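Local coordinates for protein DMATS type aromatic prenyltransferase (Micromonospora olivasterospora, PDB 6ZRY) that binds tryptophan and, as a dimethylallyl tryptophan synthase, probably transfers a dimethylallyl group to carbon 6 of its indole ring, at residues D56-P60 / A347-R351; H182-P186 / L214-A219; F242-G248 / R293-L297; R318-V324 / V352-R356. All blocks are in the same frame, centred on the assembly; numbering follows the deposited sequence.

Contact 1 (D56-P60 / A347-R351); sequences DDHTP and AEAYR
The Tyr350 ring packs against the turn at Asp57-Thr59, with Thr59 N in the ring plane at its edge. Asp57 O and Thr59 OG1 approach the ring obliquely, at 3.5 Å and 3.6 Å from CD2. A second flat group, the Asp57 carboxylate, carries most of the polar load. Tyr350 N donates to OD2 from above the carboxylate plane (2.8 Å), whereas Arg351 N uses the anti lone pair of the same oxygen (3.0 Å). On OD1, Thr59 N and Thr59 OG1 arrive from one face, the hydroxyl on the syn side at 2.7 Å; the backbone bond closes an Asx turn. CG of Asp57 sits between the backbone N and carbonyl carbon (chi1 76°), a position that swings the carboxylate toward 347-351. A water donates to Asp57 OD1 and accepts from Glu348 N. Beside this network Thr59 CG2 meets Ala347 CB at 3.7 Å, and Leu10 of helix 6-21 touches both residues. Two backbone N-H groups on OD2, and on OD1 the two Thr59 donors, the water and Ser55 OG, fix the rotation of the carboxylate, which probably stays ionised and ties the loop before strand 61-68 to the one after strand 341-346.

Contact 2 (H182-P186 / L214-A219); sequences HGVRP and LTHHEA
Arg185 reaches from the loop after helix 174-182 to the irregular end of strand 209-220, joining the outer helical layer of the ABBA barrel to its antiparallel sheet. The guanidinium meets the interruption in strand 209-220 end-on: NH1 and NH2 both donate to His217 O, at 3.2 Å and 2.8 Å, the shorter bond being the straighter (158° against 138° at the hydrogen). The carbonyl oxygen lies in the guanidinium plane, while both nitrogens stand on the same face of the carbonyl, somewhat tilted from its plane. Ala219 CB covers one face of the guanidinium, 3.6 Å from NH1, and Glu218 O lies at its edge. Folding at chi3 (-73°) turns this flat end of an otherwise extended chain onto the turn at 217-219. Farther back, Val184 CG2 and Leu214 CD2 make a looser apolar touch at 4.4 Å. The charge has a second partner in Asp193, at the start of the adjoining strand 193-201, so the same arginine spans a main-chain oxygen and a carboxylate. His216, whose CB packs 4.0 Å from Arg185 NH2, shares that acid: Asp193 OD1 bonds to His216 ND1 as well as to Arg185 NH2.

Contact 3 (F242-G248 / R293-L297); sequences FCVVAGG and RVAAL
Two helices of the layer outside the ABBA barrel pack here, Leu297 and Arg293 of helix 287-300 lying against the last turns of helix 236-247, which ends in a Schellman motif at Gly248. The axes of the two short segments run roughly antiparallel, 150° between directions and 9.1 Å apart. Leu297 fills the apolar half. Its CD1 meets Phe242 CE1 at 3.6 Å, the two side chains crossing near a right angle, while its CD2 touches Val245 CG1 at 3.6 Å, these two branches reaching tip to tip. Ala246 CB, one residue on from Val245, lies beside Leu297 CD1. Phe242 CG is anti to the backbone N (chi1 -173°), which lays the ring between Leu297 and strands 273-278 and 327-333, where Val278 and Val330 receive it.

Arg293 forms the polar half. Extended from CG to NE, it passes Val245 O, with CD 3.2 Å from that oxygen, and ends across the helix terminus. NH1 donates to Ala246 O (2.8 Å, 149° at the hydrogen), standing above the carbonyl plane although the oxygen lies close to the guanidinium plane. Gly248 CA sits centrally over one guanidinium face, 3.4 Å above it, an approach permitted by the bare alpha carbon at positive phi. Beyond the two segments, NH1 also bonds to Tyr283 O and NH2 pairs with Glu289.

Placing a cation on a carbonyl of the last turn probably offsets the partial negative charge of that helix end, while Glu289 steadies the guanidinium from its own helix. The pair of helices is thus joined by an apolar contact toward the sheet and a cationic hydrogen bond at the helix terminus.

Contact 4 (R318-V324 / V352-R356); sequences RPLRDGV and VSPPR
Val324 N donates to Ser353 O at 2.9 Å, with 154° at the hydrogen, and fastens the loop leading into strand 327-333 to the C-terminal tail. A water continues the link by donating to Val324 O (2.7 Å) and accepting from Ser353 N. Gly323 CA lies 3.1 Å from the same oxygen, Ser353 O, and its lack of a side chain lets the two backbones come this near.

CG1 of Val324 lies between its own backbone N and carbonyl carbon (chi1 76°), which presses this methyl to 3.3 Å from Pro354 O and against Ser353 CB. Arg356 crosses Val324 at about a right angle; its NE, 4.0 Å from Val324 CG1, is buried here without a polar partner, while NH1 makes a weak bond to Ser282 O. Nearer the start of the tail, Val352 and Arg318 come from opposite directions, and Val352 CG1 rests over one face of the guanidinium, 3.4 Å from NE. Arg318 is held flat by bonds within its own loop: NH1 donates to Pro319 O and Leu320 O, both near the guanidinium plane, while NH2 is salt-bridged to Asp287 and Glu348. Pro319 O is gripped from opposite faces, by Arg318 NH1 and by Asp322 N. The Pro355 ring backs onto this turn, its CD 3.5 Å from Asp322 O.

The first segment thus forms a short 3-10 turn, 320-322, pinned by an arginine, and the proline-bearing tail is laid along its exit. Together they make a surface contact between two irregular loops on the outside of the ABBA barrel, with helix 287-300 alongside.

In the fold
Contacts 1, 2 and 3 are partly buried, whereas contact 4 lies at the surface. Contacts 1 and 4 cross along the chain; they touch and hold successive parts of the same tail, 347-356. Helix 287-300 supplies one side of contact 3, where it packs on helix 236-247, and touches the loop 318-324 of contact 4. Contacts 2 and 3 touch none of the others, and the centre of contact 2 is about 29 Å from that of contact 1. Loops joined to loops rely on backbone donors and waters; the helix pair adds a substantial apolar interface; contacts 2 and 3 each bring an arginine onto a main-chain carbonyl.

Contact 1 (D56-P60 / A347-R351)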
loop_
_atom_site.group_PDB
_atom_site.type_symbol
_atom_site.label_atom_id
_atom_site.label_comp_id
_atom_site.label_asym_id
_atom_site.label_seq_id
_atom_site.Cartn_x
_atom_site.Cartn_y
_atom_site.Cartn_z
ATOM N N ASP A 56 7.176 6.436 -7.440
ATOM C CA ASP A 56 8.496 6.562 -8.107
ATOM C C ASP A 56 8.747 8.026 -8.493
ATOM O O ASP A 56 9.916 8.445 -8.412
ATOM C CB ASP A 56 8.605 5.673 -9.350
ATOM C CG ASP A 56 8.764 4.180 -9.057
ATOM O OD1 ASP A 56 8.825 3.782 -7.867
ATOM O OD2 ASP A 56 8.795 3.412 -10.019
ATOM N N ASP A 57 7.719 8.769 -8.922
ATOM C CA ASP A 57 7.889 10.167 -9.375
ATOM C C ASP A 57 7.709 11.138 -8.199
ATOM O O ASP A 57 7.784 12.337 -8.437
ATOM C CB ASP A 57 7.002 10.501 -10.578
ATOM C CG ASP A 57 5.525 10.726 -10.298
ATOM O OD1 ASP A 57 5.059 10.378 -9.205
ATOM O OD2 ASP A 57 4.858 11.283 -11.183
ATOM N N HIS A 58 7.541 10.604 -6.970
ATOM C CA HIS A 58 7.468 11.351 -5.689
ATOM C C HIS A 58 6.125 12.076 -5.528
ATOM O O HIS A 58 6.006 12.906 -4.597
ATOM C CB HIS A 58 8.667 12.285 -5.547
ATOM C CG HIS A 58 9.959 11.550 -5.602
ATOM N ND1 HIS A 58 10.214 10.474 -4.786
ATOM C CD2 HIS A 58 11.056 11.705 -6.374
ATOM C CE1 HIS A 58 11.425 10.007 -5.052
ATOM N NE2 HIS A 58 11.960 10.746 -5.994
ATOM N N THR A 59 5.130 11.764 -6.347
ATOM C CA THR A 59 3.739 12.128 -6.043
ATOM C C THR A 59 3.430 11.517 -4.678
ATOM O O THR A 59 3.663 10.333 -4.495
ATOM C CB THR A 59 2.756 11.651 -7.107
ATOM O OG1 THR A 59 3.155 12.087 -8.413
ATOM C CG2 THR A 59 1.373 12.171 -6.818
ATOM N N PRO A 60 2.948 12.273 -3.665
ATOM C CA PRO A 60 2.718 11.685 -2.342
ATOM C C PRO A 60 1.405 10.910 -2.170
ATOM O O PRO A 60 0.974 10.741 -1.081
ATOM C CB PRO A 60 2.751 12.931 -1.428
ATOM C CG PRO A 60 2.166 14.027 -2.308
ATOM C CD PRO A 60 2.681 13.728 -3.700
ATOM N N ALA A 347 -0.407 8.152 -10.052
ATOM C CA ALA A 347 -0.885 9.485 -10.452
ATOM C C ALA A 347 -0.067 10.031 -11.628
ATOM O O ALA A 347 -0.634 10.735 -12.448
ATOM C CB ALA A 347 -0.820 10.406 -9.260
ATOM N N GLU A 348 1.225 9.742 -11.684
ATOM C CA GLU A 348 2.145 10.291 -12.703
ATOM C C GLU A 348 1.962 11.821 -12.780
ATOM O O GLU A 348 1.926 12.393 -13.911
ATOM C CB GLU A 348 1.894 9.657 -14.066
ATOM C CG GLU A 348 2.141 8.158 -14.114
ATOM C CD GLU A 348 2.003 7.515 -15.493
ATOM O OE1 GLU A 348 2.775 6.628 -15.780
ATOM O OE2 GLU A 348 1.041 7.878 -16.256
ATOM N N ALA A 349 1.895 12.481 -11.638
ATOM C CA ALA A 349 1.759 13.947 -11.575
ATOM C C ALA A 349 3.067 14.611 -12.045
ATOM O O ALA A 349 2.988 15.745 -12.545
ATOM C CB ALA A 349 1.358 14.393 -10.194
ATOM N N TYR A 350 4.210 13.955 -11.903
ATOM C CA TYR A 350 5.546 14.557 -12.161
ATOM C C TYR A 350 6.257 13.925 -13.335
ATOM O O TYR A 350 6.973 14.667 -14.012
ATOM C CB TYR A 350 6.419 14.472 -10.913
ATOM C CG TYR A 350 5.945 15.372 -9.818
ATOM C CD1 TYR A 350 5.953 16.743 -9.997
ATOM C CD2 TYR A 350 5.422 14.873 -8.636
ATOM C CE1 TYR A 350 5.493 17.602 -9.023
ATOM C CE2 TYR A 350 4.931 15.716 -7.651
ATOM C CZ TYR A 350 4.974 17.089 -7.840
ATOM O OH TYR A 350 4.520 17.919 -6.871
ATOM N N ARG A 351 6.131 12.613 -13.532
ATOM C CA ARG A 351 6.904 11.884 -14.552
ATOM C C ARG A 351 6.100 10.688 -15.042
ATOM O O ARG A 351 5.403 10.039 -14.201
ATOM C CB ARG A 351 8.255 11.469 -13.953
ATOM C CG ARG A 351 9.249 10.937 -14.965
ATOM C CD ARG A 351 10.657 10.899 -14.413
ATOM N NE ARG A 351 11.603 10.454 -15.443
ATOM C CZ ARG A 351 11.906 9.180 -15.733
ATOM N NH1 ARG A 351 11.358 8.174 -15.054
ATOM N NH2 ARG A 351 12.773 8.922 -16.702
HETATM O O HOH W 1 2.964 8.697 -9.555
#

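Contact 2 (H182-P186 / L214-A219)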
loop_
_atom_site.group_PDB
_atom_site.type_symbol
_atom_site.label_atom_id
_atom_site.label_comp_id
_atom_site.label_asym_id
_atom_site.label_seq_id
_atom_site.Cartn_x
_atom_site.Cartn_y
_atom_site.Cartn_z
ATOM N N HIS A 182 9.729 -19.170 12.010
ATOM C CA HIS A 182 9.479 -20.203 10.959
ATOM C C HIS A 182 9.171 -19.607 9.576
ATOM O O HIS A 182 9.003 -20.422 8.668
ATOM C CB HIS A 182 8.361 -21.165 11.422
ATOM C CG HIS A 182 8.758 -21.886 12.658
ATOM N ND1 HIS A 182 9.788 -22.792 12.673
ATOM C CD2 HIS A 182 8.319 -21.761 13.930
ATOM C CE1 HIS A 182 9.966 -23.221 13.936
ATOM N NE2 HIS A 182 9.065 -22.598 14.714
ATOM N N GLY A 183 9.113 -18.261 9.425
ATOM C CA GLY A 183 8.643 -17.596 8.185
ATOM C C GLY A 183 9.659 -16.653 7.551
ATOM O O GLY A 183 9.316 -16.065 6.531
ATOM N N VAL A 184 10.876 -16.505 8.107
ATOM C CA VAL A 184 11.895 -15.537 7.579
ATOM C C VAL A 184 13.109 -16.301 7.021
ATOM O O VAL A 184 13.583 -17.203 7.701
ATOM C CB VAL A 184 12.260 -14.512 8.673
ATOM C CG1 VAL A 184 13.473 -13.667 8.302
ATOM C CG2 VAL A 184 11.065 -13.612 8.990
ATOM N N ARG A 185 13.597 -15.936 5.814
ATOM C CA ARG A 185 14.723 -16.648 5.125
ATOM C C ARG A 185 15.867 -16.817 6.124
ATOM O O ARG A 185 16.181 -15.891 6.859
ATOM C CB ARG A 185 15.209 -15.896 3.878
ATOM C CG ARG A 185 14.347 -16.102 2.642
ATOM C CD ARG A 185 14.898 -15.379 1.421
ATOM N NE ARG A 185 14.731 -13.929 1.483
ATOM C CZ ARG A 185 15.141 -13.070 0.544
ATOM N NH1 ARG A 185 15.748 -13.504 -0.550
ATOM N NH2 ARG A 185 14.932 -11.774 0.703
ATOM N N PRO A 186 16.509 -18.002 6.210
ATOM C CA PRO A 186 17.605 -18.206 7.160
ATOM C C PRO A 186 18.631 -17.049 7.155
ATOM O O PRO A 186 19.235 -16.824 6.129
ATOM C CB PRO A 186 18.247 -19.530 6.685
ATOM C CG PRO A 186 17.108 -20.277 5.988
ATOM C CD PRO A 186 16.227 -19.197 5.394
ATOM N N LEU A 214 6.359 -7.461 4.741
ATOM C CA LEU A 214 7.802 -7.833 4.640
ATOM C C LEU A 214 8.241 -7.617 3.194
ATOM O O LEU A 214 7.523 -8.079 2.316
ATOM C CB LEU A 214 7.979 -9.303 4.990
ATOM C CG LEU A 214 8.138 -9.672 6.449
ATOM C CD1 LEU A 214 6.990 -9.165 7.276
ATOM C CD2 LEU A 214 8.239 -11.210 6.578
ATOM N N THR A 215 9.370 -6.981 2.982
ATOM C CA THR A 215 9.987 -6.828 1.658
ATOM C C THR A 215 11.063 -7.890 1.542
ATOM O O THR A 215 11.946 -7.945 2.424
ATOM C CB THR A 215 10.516 -5.411 1.433
ATOM O OG1 THR A 215 9.418 -4.497 1.593
ATOM C CG2 THR A 215 11.154 -5.242 0.075
ATOM N N HIS A 216 10.972 -8.706 0.507
ATOM C CA HIS A 216 11.875 -9.837 0.231
ATOM C C HIS A 216 12.865 -9.415 -0.853
ATOM O O HIS A 216 12.530 -9.562 -2.039
ATOM C CB HIS A 216 11.059 -11.070 -0.186
ATOM C CG HIS A 216 10.080 -11.523 0.834
ATOM N ND1 HIS A 216 10.471 -12.109 2.033
ATOM C CD2 HIS A 216 8.731 -11.535 0.837
ATOM C CE1 HIS A 216 9.409 -12.420 2.734
ATOM N NE2 HIS A 216 8.334 -12.110 2.021
ATOM N N HIS A 217 14.021 -8.898 -0.481
ATOM C CA HIS A 217 15.020 -8.367 -1.444
ATOM C C HIS A 217 15.640 -9.517 -2.244
ATOM O O HIS A 217 15.964 -10.539 -1.636
ATOM C CB HIS A 217 16.064 -7.508 -0.724
ATOM C CG HIS A 217 15.490 -6.234 -0.226
ATOM N ND1 HIS A 217 15.301 -5.135 -1.054
ATOM C CD2 HIS A 217 14.975 -5.908 0.978
ATOM C CE1 HIS A 217 14.746 -4.162 -0.362
ATOM N NE2 HIS A 217 14.525 -4.618 0.901
ATOM N N GLU A 218 15.755 -9.344 -3.565
ATOM C CA GLU A 218 16.434 -10.292 -4.496
ATOM C C GLU A 218 16.020 -11.719 -4.133
ATOM O O GLU A 218 16.889 -12.519 -3.713
ATOM C CB GLU A 218 17.952 -10.115 -4.403
ATOM C CG GLU A 218 18.442 -8.794 -4.969
ATOM C CD GLU A 218 19.488 -8.123 -4.101
ATOM O OE1 GLU A 218 20.601 -7.861 -4.605
ATOM O OE2 GLU A 218 19.189 -7.873 -2.922
ATOM N N ALA A 219 14.737 -12.013 -4.248
ATOM C CA ALA A 219 14.127 -13.207 -3.640
ATOM C C ALA A 219 13.696 -14.181 -4.729
ATOM O O ALA A 219 13.175 -13.735 -5.812
ATOM C CB ALA A 219 12.961 -12.818 -2.757
#

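Contact 3 (F242-G248 / R293-L297)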
loop_
_atom_site.group_PDB
_atom_site.type_symbol
_atom_site.label_atom_id
_atom_site.label_comp_id
_atom_site.label_asym_id
_atom_site.label_seq_id
_atom_site.Cartn_x
_atom_site.Cartn_y
_atom_site.Cartn_z
ATOM N N PHE A 242 0.483 -16.966 -9.712
ATOM C CA PHE A 242 0.240 -15.510 -9.732
ATOM C C PHE A 242 1.545 -14.792 -10.090
ATOM O O PHE A 242 1.548 -13.877 -10.943
ATOM C CB PHE A 242 -0.311 -15.054 -8.392
ATOM C CG PHE A 242 -0.723 -13.626 -8.398
ATOM C CD1 PHE A 242 -1.974 -13.258 -8.875
ATOM C CD2 PHE A 242 0.143 -12.646 -7.961
ATOM C CE1 PHE A 242 -2.364 -11.934 -8.877
ATOM C CE2 PHE A 242 -0.251 -11.313 -7.990
ATOM C CZ PHE A 242 -1.504 -10.976 -8.435
ATOM N N CYS A 243 2.638 -15.189 -9.467
ATOM C CA CYS A 243 3.954 -14.527 -9.646
ATOM C C CYS A 243 4.475 -14.757 -11.077
ATOM O O CYS A 243 5.004 -13.786 -11.674
ATOM C CB CYS A 243 4.946 -14.979 -8.586
ATOM S SG CYS A 243 4.627 -14.257 -6.959
ATOM N N VAL A 244 4.316 -15.977 -11.624
ATOM C CA VAL A 244 4.738 -16.328 -13.012
ATOM C C VAL A 244 4.011 -15.446 -14.022
ATOM O O VAL A 244 4.677 -14.943 -14.921
ATOM C CB VAL A 244 4.497 -17.813 -13.316
ATOM C CG1 VAL A 244 4.570 -18.114 -14.813
ATOM C CG2 VAL A 244 5.451 -18.675 -12.534
ATOM N N VAL A 245 2.689 -15.305 -13.911
ATOM C CA VAL A 245 1.894 -14.485 -14.858
ATOM C C VAL A 245 2.307 -13.024 -14.680
ATOM O O VAL A 245 2.668 -12.389 -15.690
ATOM C CB VAL A 245 0.382 -14.704 -14.687
ATOM C CG1 VAL A 245 -0.432 -13.759 -15.530
ATOM C CG2 VAL A 245 -0.005 -16.147 -14.986
ATOM N N ALA A 246 2.300 -12.491 -13.449
ATOM C CA ALA A 246 2.578 -11.049 -13.200
ATOM C C ALA A 246 4.024 -10.702 -13.616
ATOM O O ALA A 246 4.235 -9.626 -14.228
ATOM C CB ALA A 246 2.308 -10.699 -11.746
ATOM N N GLY A 247 4.983 -11.580 -13.318
ATOM C CA GLY A 247 6.422 -11.378 -13.595
ATOM C C GLY A 247 6.847 -11.787 -15.004
ATOM O O GLY A 247 8.005 -11.550 -15.350
ATOM N N GLY A 248 5.974 -12.373 -15.799
ATOM C CA GLY A 248 6.309 -12.767 -17.189
ATOM C C GLY A 248 7.244 -13.981 -17.283
ATOM O O GLY A 248 7.826 -14.178 -18.350
ATOM N N ARG A 293 -1.177 -8.445 -18.633
ATOM C CA ARG A 293 -0.917 -9.466 -17.604
ATOM C C ARG A 293 -1.986 -9.392 -16.536
ATOM O O ARG A 293 -2.465 -10.427 -16.106
ATOM C CB ARG A 293 0.460 -9.284 -16.986
ATOM C CG ARG A 293 1.583 -9.476 -17.974
ATOM C CD ARG A 293 2.894 -9.605 -17.276
ATOM N NE ARG A 293 4.004 -9.700 -18.201
ATOM C CZ ARG A 293 5.287 -9.535 -17.863
ATOM N NH1 ARG A 293 5.637 -9.238 -16.618
ATOM N NH2 ARG A 293 6.210 -9.577 -18.795
ATOM N N VAL A 294 -2.311 -8.198 -16.084
ATOM C CA VAL A 294 -3.297 -8.015 -15.011
ATOM C C VAL A 294 -4.656 -8.468 -15.519
ATOM O O VAL A 294 -5.333 -9.142 -14.803
ATOM C CB VAL A 294 -3.323 -6.566 -14.510
ATOM C CG1 VAL A 294 -4.456 -6.358 -13.516
ATOM C CG2 VAL A 294 -1.980 -6.176 -13.902
ATOM N N ALA A 295 -5.019 -8.120 -16.755
ATOM C CA ALA A 295 -6.262 -8.613 -17.385
ATOM C C ALA A 295 -6.296 -10.147 -17.400
ATOM O O ALA A 295 -7.370 -10.730 -17.075
ATOM C CB ALA A 295 -6.397 -8.031 -18.764
ATOM N N ALA A 296 -5.197 -10.802 -17.724
ATOM C CA ALA A 296 -5.126 -12.291 -17.717
ATOM C C ALA A 296 -5.421 -12.811 -16.309
ATOM O O ALA A 296 -6.137 -13.847 -16.152
ATOM C CB ALA A 296 -3.783 -12.755 -18.228
ATOM N N LEU A 297 -4.883 -12.149 -15.287
ATOM C CA LEU A 297 -5.082 -12.589 -13.899
ATOM C C LEU A 297 -6.539 -12.375 -13.527
ATOM O O LEU A 297 -7.124 -13.291 -12.963
ATOM C CB LEU A 297 -4.127 -11.840 -12.978
ATOM C CG LEU A 297 -2.672 -12.282 -13.103
ATOM C CD1 LEU A 297 -1.735 -11.322 -12.418
ATOM C CD2 LEU A 297 -2.481 -13.677 -12.557
#

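Contact 4 (R318-V324 / V352-R356)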
loop_
_atom_site.group_PDB
_atom_site.type_symbol
_atom_site.label_atom_id
_atom_site.label_comp_id
_atom_site.label_asym_id
_atom_site.label_seq_id
_atom_site.Cartn_x
_atom_site.Cartn_y
_atom_site.Cartn_z
ATOM N N ARG A 318 -3.305 8.545 -21.622
ATOM C CA ARG A 318 -2.080 8.355 -22.437
ATOM C C ARG A 318 -2.079 6.946 -23.025
ATOM O O ARG A 318 -2.709 6.041 -22.477
ATOM C CB ARG A 318 -0.815 8.557 -21.625
ATOM C CG ARG A 318 -0.495 7.455 -20.631
ATOM C CD ARG A 318 0.979 7.593 -20.336
ATOM N NE ARG A 318 1.457 6.854 -19.186
ATOM C CZ ARG A 318 1.857 5.583 -19.229
ATOM N NH1 ARG A 318 1.735 4.879 -20.349
ATOM N NH2 ARG A 318 2.362 5.018 -18.134
ATOM N N PRO A 319 -1.417 6.736 -24.179
ATOM C CA PRO A 319 -1.248 5.390 -24.718
ATOM C C PRO A 319 -0.482 4.551 -23.692
ATOM O O PRO A 319 0.468 5.060 -23.156
ATOM C CB PRO A 319 -0.410 5.605 -25.983
ATOM C CG PRO A 319 -0.753 7.030 -26.398
ATOM C CD PRO A 319 -0.848 7.772 -25.066
ATOM N N LEU A 320 -0.921 3.341 -23.422
ATOM C CA LEU A 320 -0.265 2.499 -22.387
ATOM C C LEU A 320 1.143 2.133 -22.844
ATOM O O LEU A 320 2.041 2.063 -21.987
ATOM C CB LEU A 320 -1.123 1.275 -22.115
ATOM C CG LEU A 320 -2.473 1.582 -21.501
ATOM C CD1 LEU A 320 -3.176 0.318 -21.142
ATOM C CD2 LEU A 320 -2.327 2.467 -20.275
ATOM N N ARG A 321 1.351 1.961 -24.150
ATOM C CA ARG A 321 2.684 1.669 -24.735
ATOM C C ARG A 321 3.702 2.773 -24.466
ATOM O O ARG A 321 4.872 2.488 -24.555
ATOM C CB ARG A 321 2.552 1.486 -26.249
ATOM C CG ARG A 321 2.025 0.120 -26.624
ATOM C CD ARG A 321 2.991 -0.997 -26.254
ATOM N NE ARG A 321 2.603 -2.275 -26.846
ATOM C CZ ARG A 321 3.042 -3.464 -26.439
ATOM N NH1 ARG A 321 3.900 -3.565 -25.437
ATOM N NH2 ARG A 321 2.621 -4.557 -27.050
ATOM N N ASP A 322 3.258 4.005 -24.190
ATOM C CA ASP A 322 4.120 5.211 -24.168
ATOM C C ASP A 322 4.830 5.352 -22.826
ATOM O O ASP A 322 5.558 6.301 -22.678
ATOM C CB ASP A 322 3.313 6.483 -24.460
ATOM C CG ASP A 322 2.956 6.679 -25.926
ATOM O OD1 ASP A 322 3.252 5.791 -26.728
ATOM O OD2 ASP A 322 2.385 7.736 -26.239
ATOM N N GLY A 323 4.641 4.432 -21.883
ATOM C CA GLY A 323 5.391 4.472 -20.616
ATOM C C GLY A 323 5.237 3.199 -19.830
ATOM O O GLY A 323 4.609 2.277 -20.312
ATOM N N VAL A 324 5.793 3.188 -18.648
ATOM C CA VAL A 324 5.763 2.068 -17.712
ATOM C C VAL A 324 5.533 2.679 -16.333
ATOM O O VAL A 324 5.779 3.910 -16.188
ATOM C CB VAL A 324 7.068 1.256 -17.817
ATOM C CG1 VAL A 324 8.249 1.938 -17.153
ATOM C CG2 VAL A 324 6.896 -0.143 -17.273
ATOM N N VAL A 352 6.142 10.436 -16.348
ATOM C CA VAL A 352 5.753 9.130 -16.945
ATOM C C VAL A 352 7.062 8.409 -17.203
ATOM O O VAL A 352 7.806 8.906 -17.997
ATOM C CB VAL A 352 4.933 9.307 -18.223
ATOM C CG1 VAL A 352 4.643 7.980 -18.912
ATOM C CG2 VAL A 352 3.651 10.064 -17.946
ATOM N N SER A 353 7.348 7.310 -16.511
ATOM C CA SER A 353 8.594 6.543 -16.737
ATOM C C SER A 353 8.545 6.009 -18.161
ATOM O O SER A 353 7.511 5.514 -18.603
ATOM C CB SER A 353 8.769 5.441 -15.750
ATOM O OG SER A 353 8.894 5.972 -14.439
ATOM N N PRO A 354 9.635 6.104 -18.923
ATOM C CA PRO A 354 9.625 5.653 -20.310
ATOM C C PRO A 354 9.569 4.122 -20.454
ATOM O O PRO A 354 10.041 3.383 -19.585
ATOM C CB PRO A 354 10.966 6.171 -20.863
ATOM C CG PRO A 354 11.866 6.248 -19.650
ATOM C CD PRO A 354 10.945 6.644 -18.496
ATOM N N PRO A 355 9.043 3.613 -21.590
ATOM C CA PRO A 355 9.054 2.180 -21.882
ATOM C C PRO A 355 10.495 1.639 -21.824
ATOM O O PRO A 355 11.374 2.403 -22.075
ATOM C CB PRO A 355 8.512 2.027 -23.313
ATOM C CG PRO A 355 8.198 3.454 -23.808
ATOM C CD PRO A 355 8.500 4.426 -22.687
ATOM N N ARG A 356 10.688 0.345 -21.521
ATOM C CA ARG A 356 12.040 -0.242 -21.251
ATOM C C ARG A 356 12.289 -1.449 -22.149
ATOM O O ARG A 356 11.412 -2.278 -22.222
ATOM C CB ARG A 356 12.160 -0.638 -19.787
ATOM C CG ARG A 356 12.199 0.552 -18.846
ATOM C CD ARG A 356 12.284 0.071 -17.423
ATOM N NE ARG A 356 11.146 -0.799 -17.163
ATOM C CZ ARG A 356 11.176 -1.930 -16.474
ATOM N NH1 ARG A 356 12.309 -2.382 -15.945
ATOM N NH2 ARG A 356 10.060 -2.612 -16.332
HETATM O O HOH W 2 5.167 6.136 -14.846
#